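PDB 1EZW: 5,10-methylenetetrahydromethanopterin reductase from Methanopyrus kandleri, which catalyses the reversible, coenzyme F420-dependent reduction of methylene-tetrahydromethanopterin to methyl-tetrahydromethanopterin, a one-carbon step of methanogenesis from CO2. Local coordinates for residues Ser198-Phe203 / Glu312-Ala317; Glu223-Ala228 / Val319-Val324; Gly192-Ala197 / Ala227-Phe232. All coordinates share one frame; numbering follows the deposited sequence.

Interaction 1: residues Ser198-Phe203 / Glu312-Ala317; sequences SNPKDF and EELLKA
Pro200 and Phe203 of helix 200-216 pack against Leu314 in the last turn of helix 304-316 and Ala317 just beyond it, joining two neighbouring helices of the outer layer of a (beta/alpha)8, or TIM, barrel. Between these two segments the contact is apolar. Leu314 reaches across: with chi1 at -75° its CG stands beside the backbone N and anti to the carbonyl carbon, and CD2 extends to the start of the other helix. There CD2 lies 3.5 Å from Pro200 N, and the leucine side chain crosses that of Pro200 at about a right angle, with CD2 3.8 Å from Pro200 CD. The same methyl meets the Phe203 ring obliquely. Proline suits the first turn of a helix, where its missing N-H costs no helical bond, and its rigid ring offers CG to Glu313 CB at 3.7 Å. Beyond that CB the Glu313 chain bends at chi2, and its carboxylate turns away to a salt bridge with Lys316, so only the aliphatic root serves the packing. Ala317 is small enough to let the two chains come close, its methyl lying 4.1 Å from Pro200 CB.

Polar bonds of the first segment fix the helix start. Asn199 and Asp202 form a capping box: Lys201 N donates to Asn199 OD1 at 3.0 Å, with an N-H...O angle of 163°, while Asn199 N gives a weak bond to Asp202 OD2. The other carboxylate oxygen, Asp202 OD1, forms a salt bridge with Arg263 and a hydrogen bond with His264, and Asn199 ND2 donates to the Glu296 carbonyl. Phe203 rests on strand 225-229, and Phe203 CB lies 3.9 Å from Ala317 CB and 3.7 Å from Ala317 O.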
ATOM      1  N   SER A 198      18.084  -8.989 -28.802  1.00 23.06           N
ATOM      2  CA  SER A 198      19.007  -8.028 -28.225  1.00 22.76           C
ATOM      3  C   SER A 198      20.065  -7.489 -29.200  1.00 24.12           C
ATOM      4  O   SER A 198      20.954  -6.751 -28.786  1.00 24.70           O
ATOM      5  CB  SER A 198      19.735  -8.704 -27.038  1.00 24.83           C
ATOM      6  OG  SER A 198      18.790  -9.267 -26.120  1.00 25.35           O
ATOM      7  N   ASN A 199      19.931  -7.814 -30.479  1.00 22.97           N
ATOM      8  CA  ASN A 199      20.985  -7.429 -31.445  1.00 24.75           C
ATOM      9  C   ASN A 199      20.423  -6.666 -32.659  1.00 24.51           C
ATOM     10  O   ASN A 199      19.305  -6.914 -33.102  1.00 24.13           O
ATOM     11  CB  ASN A 199      21.694  -8.738 -31.828  1.00 24.81           C
ATOM     12  CG  ASN A 199      22.909  -8.526 -32.731  1.00 28.48           C
ATOM     13  OD1 ASN A 199      22.770  -8.249 -33.931  1.00 27.39           O
ATOM     14  ND2 ASN A 199      24.097  -8.653 -32.160  1.00 26.92           N
ATOM     15  N   PRO A 200      21.178  -5.680 -33.185  1.00 24.46           N
ATOM     16  CA  PRO A 200      20.724  -4.902 -34.336  1.00 25.36           C
ATOM     17  C   PRO A 200      20.244  -5.740 -35.520  1.00 26.35           C
ATOM     18  O   PRO A 200      19.281  -5.347 -36.180  1.00 26.55           O
ATOM     19  CB  PRO A 200      21.961  -4.053 -34.681  1.00 25.47           C
ATOM     20  CG  PRO A 200      22.549  -3.802 -33.285  1.00 25.75           C
ATOM     21  CD  PRO A 200      22.517  -5.227 -32.759  1.00 25.02           C
ATOM     22  N   LYS A 201      20.881  -6.883 -35.772  1.00 27.52           N
ATOM     23  CA  LYS A 201      20.490  -7.711 -36.914  1.00 29.20           C
ATOM     24  C   LYS A 201      19.068  -8.241 -36.824  1.00 28.92           C
ATOM     25  O   LYS A 201      18.392  -8.444 -37.841  1.00 29.18           O
ATOM     26  CB  LYS A 201      21.482  -8.869 -37.106  1.00 31.75           C
ATOM     27  CG  LYS A 201      22.830  -8.350 -37.635  1.00 33.37           C
ATOM     28  CD  LYS A 201      23.741  -9.481 -38.123  1.00 36.68           C
ATOM     29  CE  LYS A 201      24.364 -10.267 -37.011  1.00 36.57           C
ATOM     30  NZ  LYS A 201      25.317  -9.455 -36.202  1.00 36.92           N
ATOM     31  N   ASP A 202      18.607  -8.471 -35.596  1.00 27.12           N
ATOM     32  CA  ASP A 202      17.258  -8.968 -35.422  1.00 26.88           C
ATOM     33  C   ASP A 202      16.281  -7.885 -35.823  1.00 25.54           C
ATOM     34  O   ASP A 202      15.246  -8.169 -36.423  1.00 26.19           O
ATOM     35  CB  ASP A 202      17.044  -9.349 -33.954  1.00 26.37           C
ATOM     36  CG  ASP A 202      18.028 -10.375 -33.493  1.00 29.23           C
ATOM     37  OD1 ASP A 202      18.112 -11.445 -34.132  1.00 30.38           O
ATOM     38  OD2 ASP A 202      18.725 -10.123 -32.492  1.00 29.25           O
ATOM     39  N   PHE A 203      16.605  -6.639 -35.493  1.00 24.34           N
ATOM     40  CA  PHE A 203      15.719  -5.543 -35.816  1.00 24.06           C
ATOM     41  C   PHE A 203      15.796  -5.103 -37.265  1.00 26.42           C
ATOM     42  O   PHE A 203      14.844  -4.541 -37.793  1.00 25.84           O
ATOM     43  CB  PHE A 203      15.919  -4.394 -34.831  1.00 24.83           C
ATOM     44  CG  PHE A 203      15.474  -4.770 -33.425  1.00 25.65           C
ATOM     45  CD1 PHE A 203      16.356  -5.379 -32.533  1.00 25.54           C
ATOM     46  CD2 PHE A 203      14.121  -4.674 -33.083  1.00 23.64           C
ATOM     47  CE1 PHE A 203      15.901  -5.905 -31.315  1.00 24.44           C
ATOM     48  CE2 PHE A 203      13.650  -5.198 -31.870  1.00 24.66           C
ATOM     49  CZ  PHE A 203      14.538  -5.815 -30.995  1.00 22.15           C
ATOM     50  N   GLU A 312      23.288   2.301 -28.765  1.00 24.97           N
ATOM     51  CA  GLU A 312      23.310   3.194 -29.916  1.00 26.26           C
ATOM     52  C   GLU A 312      23.036   2.417 -31.220  1.00 25.27           C
ATOM     53  O   GLU A 312      22.271   2.886 -32.067  1.00 25.72           O
ATOM     54  CB  GLU A 312      24.671   3.920 -30.016  1.00 28.51           C
ATOM     55  CG  GLU A 312      24.974   4.793 -28.815  1.00 34.46           C
ATOM     56  CD  GLU A 312      26.343   5.444 -28.884  1.00 38.68           C
ATOM     57  OE1 GLU A 312      27.250   4.833 -29.498  1.00 40.94           O
ATOM     58  OE2 GLU A 312      26.505   6.546 -28.302  1.00 41.47           O
ATOM     59  N   GLU A 313      23.632   1.236 -31.371  1.00 24.76           N
ATOM     60  CA  GLU A 313      23.428   0.449 -32.587  1.00 25.64           C
ATOM     61  C   GLU A 313      21.994  -0.091 -32.683  1.00 26.15           C
ATOM     62  O   GLU A 313      21.439  -0.198 -33.765  1.00 24.67           O
ATOM     63  CB  GLU A 313      24.422  -0.705 -32.666  1.00 27.01           C
ATOM     64  CG  GLU A 313      25.870  -0.235 -32.763  1.00 29.32           C
ATOM     65  CD  GLU A 313      26.077   0.718 -33.925  1.00 32.07           C
ATOM     66  OE1 GLU A 313      25.780   0.316 -35.069  1.00 32.26           O
ATOM     67  OE2 GLU A 313      26.516   1.862 -33.682  1.00 34.26           O
ATOM     68  N   LEU A 314      21.398  -0.452 -31.544  1.00 24.84           N
ATOM     69  CA  LEU A 314      20.008  -0.907 -31.575  1.00 23.74           C
ATOM     70  C   LEU A 314      19.096   0.224 -32.008  1.00 23.39           C
ATOM     71  O   LEU A 314      18.201   0.018 -32.838  1.00 24.51           O
ATOM     72  CB  LEU A 314      19.581  -1.410 -30.186  1.00 24.58           C
ATOM     73  CG  LEU A 314      20.160  -2.776 -29.864  1.00 23.88           C
ATOM     74  CD1 LEU A 314      19.867  -3.067 -28.378  1.00 27.80           C
ATOM     75  CD2 LEU A 314      19.566  -3.847 -30.739  1.00 26.99           C
ATOM     76  N   LEU A 315      19.328   1.425 -31.477  1.00 23.81           N
ATOM     77  CA  LEU A 315      18.499   2.568 -31.834  1.00 24.69           C
ATOM     78  C   LEU A 315      18.625   2.832 -33.344  1.00 26.40           C
ATOM     79  O   LEU A 315      17.650   3.177 -33.988  1.00 25.27           O
ATOM     80  CB  LEU A 315      18.909   3.814 -31.064  1.00 27.11           C
ATOM     81  CG  LEU A 315      18.901   3.742 -29.524  1.00 27.32           C
ATOM     82  CD1 LEU A 315      19.094   5.145 -28.983  1.00 29.58           C
ATOM     83  CD2 LEU A 315      17.604   3.168 -29.012  1.00 28.16           C
ATOM     84  N   LYS A 316      19.827   2.675 -33.898  1.00 27.36           N
ATOM     85  CA  LYS A 316      20.001   2.886 -35.345  1.00 29.44           C
ATOM     86  C   LYS A 316      19.196   1.881 -36.152  1.00 30.39           C
ATOM     87  O   LYS A 316      18.794   2.174 -37.295  1.00 30.47           O
ATOM     88  CB  LYS A 316      21.468   2.762 -35.746  1.00 30.83           C
ATOM     89  CG  LYS A 316      22.351   3.820 -35.143  1.00 35.48           C
ATOM     90  CD  LYS A 316      23.794   3.636 -35.644  1.00 39.19           C
ATOM     91  CE  LYS A 316      24.780   4.348 -34.744  1.00 41.95           C
ATOM     92  NZ  LYS A 316      24.772   3.679 -33.389  1.00 45.53           N
ATOM     93  N   ALA A 317      18.994   0.689 -35.578  1.00 27.39           N
ATOM     94  CA  ALA A 317      18.227  -0.387 -36.215  1.00 26.19           C
ATOM     95  C   ALA A 317      16.704  -0.244 -36.009  1.00 25.83           C
ATOM     96  O   ALA A 317      15.946  -1.109 -36.446  1.00 25.99           O
ATOM     97  CB  ALA A 317      18.707  -1.750 -35.718  1.00 24.75           C
TER

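Interaction 2: residues Glu223-Ala228 / Val319-Val324; sequences EIDVAA and VTQVVV
Asp225, Thr320 and Gln321 are brought together by their first torsions. In Asp225 (chi1 -173°) CG is anti to the backbone N, which carries the carboxylate across to the next strand; Thr320 (chi1 53°) keeps OG1 between its own N and carbonyl carbon, close to the backbone opposite. Gln321 runs fully extended beyond CG, putting its amide alongside the aspartate. Each carboxylate oxygen then takes one donor from segment 319-324. Thr320 OG1 donates to the anti lone pair of Asp225 OD1 at 2.6 Å, and Gln321 NE2 donates to Asp225 OD2 at 2.9 Å from the syn side, somewhat out of the carboxylate plane. Tyr174 OH also bonds OD2, and Trp35 NE1 bonds Gln321 OE1, so the buried carboxylate and amide have several partners. Thr320 OG1 also receives a weak bond from Val226 N, a double use that suits a hydroxyl.

The backbones pair as parallel strands of the TIM barrel, 26° apart in direction. Val226 O grips two successive amides: Thr320 N at 2.8 Å in the carbonyl plane, and Gln321 N at 3.1 Å from above it. Farther along, Ala228 bonds strand 321-324 through both its N and its O, N to Gln321 O at 2.9 Å and O to Val323 N at 2.8 Å. Alanines allow close approach here: Ala227 CB lies 3.7 Å from Gln321 CB, and Ala228 CB meets Val319 CG1 at 3.9 Å.

The two faces go different ways. Ala227 and Gln321 point to the barrel interior, where Asp225 and Gln321 touch Tyr33 of strand 33-36, whereas Val226, Ala228 and Val319 lie under Phe203 of helix 200-216; strands 192-196 and 5-10 continue the sheet beyond the pair.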
ATOM      1  N   GLU A 223       4.798   5.932 -35.216  1.00 33.35           N
ATOM      2  CA  GLU A 223       3.657   5.807 -34.318  1.00 32.87           C
ATOM      3  C   GLU A 223       3.815   4.549 -33.472  1.00 31.32           C
ATOM      4  O   GLU A 223       3.035   4.304 -32.550  1.00 33.06           O
ATOM      5  CB  GLU A 223       2.368   5.625 -35.114  1.00 34.65           C
ATOM      6  CG  GLU A 223       1.926   6.833 -35.893  1.00 36.48           C
ATOM      7  CD  GLU A 223       0.678   6.550 -36.711  1.00 37.62           C
ATOM      8  OE1 GLU A 223      -0.259   5.897 -36.186  1.00 35.28           O
ATOM      9  OE2 GLU A 223       0.633   6.993 -37.877  1.00 37.54           O
ATOM     10  N   ILE A 224       4.804   3.735 -33.816  1.00 29.40           N
ATOM     11  CA  ILE A 224       4.997   2.472 -33.143  1.00 27.20           C
ATOM     12  C   ILE A 224       6.254   2.419 -32.291  1.00 26.52           C
ATOM     13  O   ILE A 224       7.349   2.748 -32.735  1.00 26.11           O
ATOM     14  CB  ILE A 224       5.002   1.341 -34.190  1.00 28.17           C
ATOM     15  CG1 ILE A 224       3.682   1.431 -34.984  1.00 29.31           C
ATOM     16  CG2 ILE A 224       5.148  -0.034 -33.515  1.00 27.07           C
ATOM     17  CD1 ILE A 224       3.607   0.547 -36.158  1.00 33.44           C
ATOM     18  N   ASP A 225       6.063   2.057 -31.026  1.00 23.67           N
ATOM     19  CA  ASP A 225       7.185   1.934 -30.101  1.00 21.55           C
ATOM     20  C   ASP A 225       7.771   0.536 -30.289  1.00 21.02           C
ATOM     21  O   ASP A 225       7.158  -0.469 -29.895  1.00 20.65           O
ATOM     22  CB  ASP A 225       6.671   2.156 -28.655  1.00 21.49           C
ATOM     23  CG  ASP A 225       7.800   2.222 -27.622  1.00 23.99           C
ATOM     24  OD1 ASP A 225       8.940   2.545 -28.002  1.00 21.17           O
ATOM     25  OD2 ASP A 225       7.539   1.991 -26.420  1.00 21.43           O
ATOM     26  N   VAL A 226       8.949   0.441 -30.922  1.00 19.88           N
ATOM     27  CA  VAL A 226       9.592  -0.850 -31.127  1.00 19.62           C
ATOM     28  C   VAL A 226      10.441  -1.153 -29.892  1.00 20.27           C
ATOM     29  O   VAL A 226      11.497  -0.547 -29.677  1.00 20.26           O
ATOM     30  CB  VAL A 226      10.495  -0.828 -32.403  1.00 21.58           C
ATOM     31  CG1 VAL A 226      11.155  -2.166 -32.608  1.00 21.47           C
ATOM     32  CG2 VAL A 226       9.617  -0.540 -33.620  1.00 21.95           C
ATOM     33  N   ALA A 227       9.966  -2.107 -29.095  1.00 19.14           N
ATOM     34  CA  ALA A 227      10.616  -2.445 -27.825  1.00 21.43           C
ATOM     35  C   ALA A 227      11.417  -3.707 -27.883  1.00 21.42           C
ATOM     36  O   ALA A 227      10.911  -4.778 -28.261  1.00 23.72           O
ATOM     37  CB  ALA A 227       9.550  -2.557 -26.730  1.00 18.64           C
ATOM     38  N   ALA A 228      12.697  -3.601 -27.529  1.00 19.58           N
ATOM     39  CA  ALA A 228      13.543  -4.769 -27.516  1.00 19.87           C
ATOM     40  C   ALA A 228      13.506  -5.411 -26.133  1.00 19.60           C
ATOM     41  O   ALA A 228      13.930  -4.782 -25.172  1.00 18.68           O
ATOM     42  CB  ALA A 228      15.004  -4.358 -27.841  1.00 20.35           C
ATOM     43  N   VAL A 319      15.047   0.372 -32.870  1.00 22.95           N
ATOM     44  CA  VAL A 319      14.525   0.162 -31.500  1.00 22.10           C
ATOM     45  C   VAL A 319      14.248   1.528 -30.858  1.00 23.01           C
ATOM     46  O   VAL A 319      15.050   2.469 -31.007  1.00 22.73           O
ATOM     47  CB  VAL A 319      15.552  -0.596 -30.644  1.00 21.27           C
ATOM     48  CG1 VAL A 319      15.064  -0.652 -29.151  1.00 22.44           C
ATOM     49  CG2 VAL A 319      15.757  -2.027 -31.213  1.00 19.85           C
ATOM     50  N   THR A 320      13.120   1.676 -30.146  1.00 20.06           N
ATOM     51  CA  THR A 320      12.828   2.924 -29.479  1.00 20.44           C
ATOM     52  C   THR A 320      12.632   2.714 -27.962  1.00 20.71           C
ATOM     53  O   THR A 320      12.749   3.645 -27.208  1.00 21.28           O
ATOM     54  CB  THR A 320      11.603   3.669 -30.087  1.00 22.80           C
ATOM     55  OG1 THR A 320      10.464   2.794 -30.150  1.00 21.83           O
ATOM     56  CG2 THR A 320      11.953   4.135 -31.506  1.00 23.19           C
ATOM     57  N   GLN A 321      12.366   1.476 -27.533  1.00 19.82           N
ATOM     58  CA  GLN A 321      12.251   1.193 -26.082  1.00 19.14           C
ATOM     59  C   GLN A 321      13.208   0.048 -25.790  1.00 18.47           C
ATOM     60  O   GLN A 321      13.094  -1.023 -26.365  1.00 19.46           O
ATOM     61  CB  GLN A 321      10.818   0.766 -25.628  1.00 18.23           C
ATOM     62  CG  GLN A 321      10.818   0.405 -24.112  1.00 18.02           C
ATOM     63  CD  GLN A 321       9.462  -0.004 -23.531  1.00 17.48           C
ATOM     64  OE1 GLN A 321       9.416  -0.693 -22.475  1.00 17.50           O
ATOM     65  NE2 GLN A 321       8.366   0.434 -24.164  1.00 17.58           N
ATOM     66  N   VAL A 322      14.192   0.285 -24.923  1.00 18.10           N
ATOM     67  CA  VAL A 322      15.141  -0.770 -24.584  1.00 17.75           C
ATOM     68  C   VAL A 322      14.638  -1.410 -23.281  1.00 18.54           C
ATOM     69  O   VAL A 322      14.612  -0.738 -22.257  1.00 18.25           O
ATOM     70  CB  VAL A 322      16.535  -0.193 -24.358  1.00 21.09           C
ATOM     71  CG1 VAL A 322      17.471  -1.296 -23.934  1.00 18.90           C
ATOM     72  CG2 VAL A 322      17.047   0.418 -25.695  1.00 21.55           C
ATOM     73  N   VAL A 323      14.226  -2.672 -23.330  1.00 18.02           N
ATOM     74  CA  VAL A 323      13.714  -3.308 -22.109  1.00 18.18           C
ATOM     75  C   VAL A 323      14.805  -4.152 -21.508  1.00 18.98           C
ATOM     76  O   VAL A 323      15.236  -5.140 -22.077  1.00 18.88           O
ATOM     77  CB  VAL A 323      12.476  -4.202 -22.378  1.00 17.67           C
ATOM     78  CG1 VAL A 323      11.954  -4.753 -21.030  1.00 18.01           C
ATOM     79  CG2 VAL A 323      11.344  -3.346 -23.067  1.00 15.85           C
ATOM     80  N   VAL A 324      15.220  -3.756 -20.316  1.00 18.53           N
ATOM     81  CA  VAL A 324      16.262  -4.457 -19.594  1.00 19.82           C
ATOM     82  C   VAL A 324      15.628  -5.692 -18.979  1.00 20.86           C
ATOM     83  O   VAL A 324      14.738  -5.569 -18.133  1.00 20.31           O
ATOM     84  CB  VAL A 324      16.797  -3.532 -18.484  1.00 19.93           C
ATOM     85  CG1 VAL A 324      17.708  -4.304 -17.531  1.00 22.23           C
ATOM     86  CG2 VAL A 324      17.509  -2.308 -19.113  1.00 21.38           C
TER

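Interaction 3: residues Gly192-Ala197 / Ala227-Phe232; sequences GVLVNA and AAYTCF
Strand 192-196, helix 200-216 and strand 225-229 make one beta-alpha-beta crossover of the TIM barrel, and its two parallel strands pair here by backbone bonds, with Leu194 packed on Tyr229. Their axes differ by 32° in direction. Routine backbone bonds alternate across the pair: Ala227 N donates to Val193 O at 2.8 Å, Val195 N to Ala227 O at 2.9 Å, and Tyr229 N to Val195 O at 2.8 Å. The ladder frays at its end, where Ala197 N reaches Tyr229 O only by a weak bond.

On the face turned to the barrel interior, Leu194 lies over the Tyr229 ring. Its CB stands 4.2 Å from the ring centroid and 6° off the normal, a CH-pi contact, while CD1 reaches the phenol end. A branched aliphatic chain suits this place, since it can cover a flat ring from its centre to its hydroxyl. Tyr229 has an unusual chi1 of -105°, between staggered positions, and this brings a face of the ring under Leu194; Trp35 meets it edge-to-face. A serine in its place would probably leave Leu194 without the ring beneath its CB and Trp35 without its aromatic mate, opening a gap inside the barrel.

Ala197 and Ala228 are directed elsewhere, against Phe203 of the connecting helix, and Thr230 OG1 bonds to Val323 O on the next strand. The phenol oxygen is buried without a polar partner in the model; Leu194 CD1 approaches Tyr229 OH to 3.4 Å. At the ring's edge near CB, close to its plane, Asn196 ND2 lies 3.4 Å from Tyr229 CD2.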
ATOM      1  N   GLY A 192       2.739  -0.550 -29.945  1.00 19.31           N
ATOM      2  CA  GLY A 192       4.119  -0.979 -29.810  1.00 19.60           C
ATOM      3  C   GLY A 192       4.299  -2.461 -30.039  1.00 19.13           C
ATOM      4  O   GLY A 192       3.332  -3.228 -30.057  1.00 18.86           O
ATOM      5  N   VAL A 193       5.552  -2.875 -30.204  1.00 19.14           N
ATOM      6  CA  VAL A 193       5.867  -4.257 -30.450  1.00 19.92           C
ATOM      7  C   VAL A 193       6.965  -4.713 -29.499  1.00 21.99           C
ATOM      8  O   VAL A 193       7.985  -4.051 -29.351  1.00 22.29           O
ATOM      9  CB  VAL A 193       6.365  -4.444 -31.923  1.00 22.94           C
ATOM     10  CG1 VAL A 193       6.412  -5.952 -32.271  1.00 22.73           C
ATOM     11  CG2 VAL A 193       5.472  -3.663 -32.874  1.00 24.24           C
ATOM     12  N   LEU A 194       6.751  -5.843 -28.838  1.00 19.69           N
ATOM     13  CA  LEU A 194       7.742  -6.399 -27.926  1.00 20.69           C
ATOM     14  C   LEU A 194       8.424  -7.532 -28.655  1.00 21.67           C
ATOM     15  O   LEU A 194       7.833  -8.597 -28.918  1.00 21.03           O
ATOM     16  CB  LEU A 194       7.041  -6.923 -26.651  1.00 21.39           C
ATOM     17  CG  LEU A 194       6.299  -5.815 -25.896  1.00 24.73           C
ATOM     18  CD1 LEU A 194       5.362  -6.424 -24.827  1.00 24.27           C
ATOM     19  CD2 LEU A 194       7.305  -4.890 -25.247  1.00 27.37           C
ATOM     20  N   VAL A 195       9.673  -7.286 -29.035  1.00 20.08           N
ATOM     21  CA  VAL A 195      10.457  -8.280 -29.752  1.00 22.94           C
ATOM     22  C   VAL A 195      11.529  -8.864 -28.848  1.00 22.97           C
ATOM     23  O   VAL A 195      12.350  -8.133 -28.308  1.00 21.65           O
ATOM     24  CB  VAL A 195      11.115  -7.616 -30.980  1.00 22.91           C
ATOM     25  CG1 VAL A 195      11.950  -8.649 -31.765  1.00 24.50           C
ATOM     26  CG2 VAL A 195      10.046  -7.003 -31.845  1.00 24.18           C
ATOM     27  N   ASN A 196      11.492 -10.178 -28.670  0.65 23.94           N
ATOM     28  CA  ASN A 196      12.477 -10.874 -27.865  0.65 25.52           C
ATOM     29  C   ASN A 196      13.756 -10.963 -28.688  0.65 25.33           C
ATOM     30  O   ASN A 196      13.927 -11.903 -29.472  0.65 25.36           O
ATOM     31  CB  ASN A 196      11.999 -12.290 -27.518  0.65 28.92           C
ATOM     32  CG  ASN A 196      11.037 -12.314 -26.337  0.65 32.85           C
ATOM     33  OD1 ASN A 196      10.371 -13.318 -26.081  0.65 36.92           O
ATOM     34  ND2 ASN A 196      10.986 -11.226 -25.596  0.65 33.71           N
ATOM     35  N   ALA A 197      14.611  -9.956 -28.543  1.00 23.81           N
ATOM     36  CA  ALA A 197      15.901  -9.940 -29.252  1.00 24.00           C
ATOM     37  C   ALA A 197      16.759  -8.859 -28.651  1.00 24.08           C
ATOM     38  O   ALA A 197      16.234  -7.884 -28.107  1.00 23.59           O
ATOM     39  CB  ALA A 197      15.666  -9.660 -30.774  1.00 22.55           C
ATOM     40  N   ALA A 227       9.966  -2.107 -29.095  1.00 19.14           N
ATOM     41  CA  ALA A 227      10.616  -2.445 -27.825  1.00 21.43           C
ATOM     42  C   ALA A 227      11.417  -3.707 -27.883  1.00 21.42           C
ATOM     43  O   ALA A 227      10.911  -4.778 -28.261  1.00 23.72           O
ATOM     44  CB  ALA A 227       9.550  -2.557 -26.730  1.00 18.64           C
ATOM     45  N   ALA A 228      12.697  -3.601 -27.529  1.00 19.58           N
ATOM     46  CA  ALA A 228      13.543  -4.769 -27.516  1.00 19.87           C
ATOM     47  C   ALA A 228      13.506  -5.411 -26.133  1.00 19.60           C
ATOM     48  O   ALA A 228      13.930  -4.782 -25.172  1.00 18.68           O
ATOM     49  CB  ALA A 228      15.004  -4.358 -27.841  1.00 20.35           C
ATOM     50  N   TYR A 229      12.960  -6.617 -26.042  0.55 19.64           N
ATOM     51  CA  TYR A 229      12.918  -7.351 -24.774  0.55 21.05           C
ATOM     52  C   TYR A 229      14.275  -8.072 -24.761  0.55 22.10           C
ATOM     53  O   TYR A 229      14.432  -9.145 -25.357  0.55 21.83           O
ATOM     54  CB  TYR A 229      11.746  -8.349 -24.806  0.55 22.23           C
ATOM     55  CG  TYR A 229      10.522  -7.959 -23.974  0.55 23.99           C
ATOM     56  CD1 TYR A 229      10.227  -6.624 -23.682  0.55 24.97           C
ATOM     57  CD2 TYR A 229       9.632  -8.936 -23.539  0.55 24.77           C
ATOM     58  CE1 TYR A 229       9.053  -6.276 -22.964  0.55 26.85           C
ATOM     59  CE2 TYR A 229       8.473  -8.607 -22.834  0.55 25.95           C
ATOM     60  CZ  TYR A 229       8.188  -7.284 -22.551  0.55 26.62           C
ATOM     61  OH  TYR A 229       7.012  -6.977 -21.887  0.55 26.97           O
ATOM     62  N   THR A 230      15.249  -7.484 -24.065  1.00 20.69           N
ATOM     63  CA  THR A 230      16.615  -8.012 -24.045  1.00 22.04           C
ATOM     64  C   THR A 230      17.063  -8.882 -22.890  1.00 23.37           C
ATOM     65  O   THR A 230      16.410  -8.949 -21.843  1.00 23.33           O
ATOM     66  CB  THR A 230      17.632  -6.848 -24.086  1.00 20.59           C
ATOM     67  OG1 THR A 230      17.701  -6.216 -22.786  1.00 20.35           O
ATOM     68  CG2 THR A 230      17.210  -5.786 -25.123  1.00 21.39           C
ATOM     69  N   CYS A 231      18.154  -9.603 -23.130  1.00 23.13           N
ATOM     70  CA  CYS A 231      18.867 -10.326 -22.086  1.00 23.09           C
ATOM     71  C   CYS A 231      19.878  -9.203 -21.800  1.00 23.84           C
ATOM     72  O   CYS A 231      20.653  -8.801 -22.690  1.00 23.35           O
ATOM     73  CB  CYS A 231      19.572 -11.555 -22.633  1.00 24.87           C
ATOM     74  SG  CYS A 231      20.750 -12.203 -21.467  1.00 27.10           S
ATOM     75  N   PHE A 232      19.902  -8.682 -20.573  1.00 21.07           N
ATOM     76  CA  PHE A 232      20.732  -7.512 -20.315  1.00 21.85           C
ATOM     77  C   PHE A 232      21.596  -7.725 -19.095  1.00 22.65           C
ATOM     78  O   PHE A 232      21.120  -8.282 -18.089  1.00 23.48           O
ATOM     79  CB  PHE A 232      19.768  -6.334 -20.075  1.00 21.12           C
ATOM     80  CG  PHE A 232      20.394  -4.991 -20.058  1.00 20.99           C
ATOM     81  CD1 PHE A 232      20.293  -4.162 -21.170  1.00 20.48           C
ATOM     82  CD2 PHE A 232      20.973  -4.498 -18.898  1.00 20.91           C
ATOM     83  CE1 PHE A 232      20.755  -2.838 -21.121  1.00 22.15           C
ATOM     84  CE2 PHE A 232      21.444  -3.179 -18.836  1.00 21.29           C
ATOM     85  CZ  PHE A 232      21.334  -2.355 -19.933  1.00 22.39           C
TER

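Interactions 2 and 3 are buried and share strand 225-229, which interaction 2 ties to strand 321-324 and interaction 3 to strand 192-196, giving three adjacent staves of the barrel. Interaction 1 lies farther out and is partly exposed, joining the helices that precede strands 225-229 and 321-324. Its chemistry is side-chain packing, whereas the sheet contacts rest on backbone bonds. These two differ inside the barrel: interaction 2 has a carboxylate-hydroxyl-amide network, interaction 3 a leucine over an aromatic ring. Phe203 joins the layers, packing on Val319, Val226 and Ala228, while Ser198 OG of interaction 1 hydrogen-bonds to Cys231 N of interaction 3.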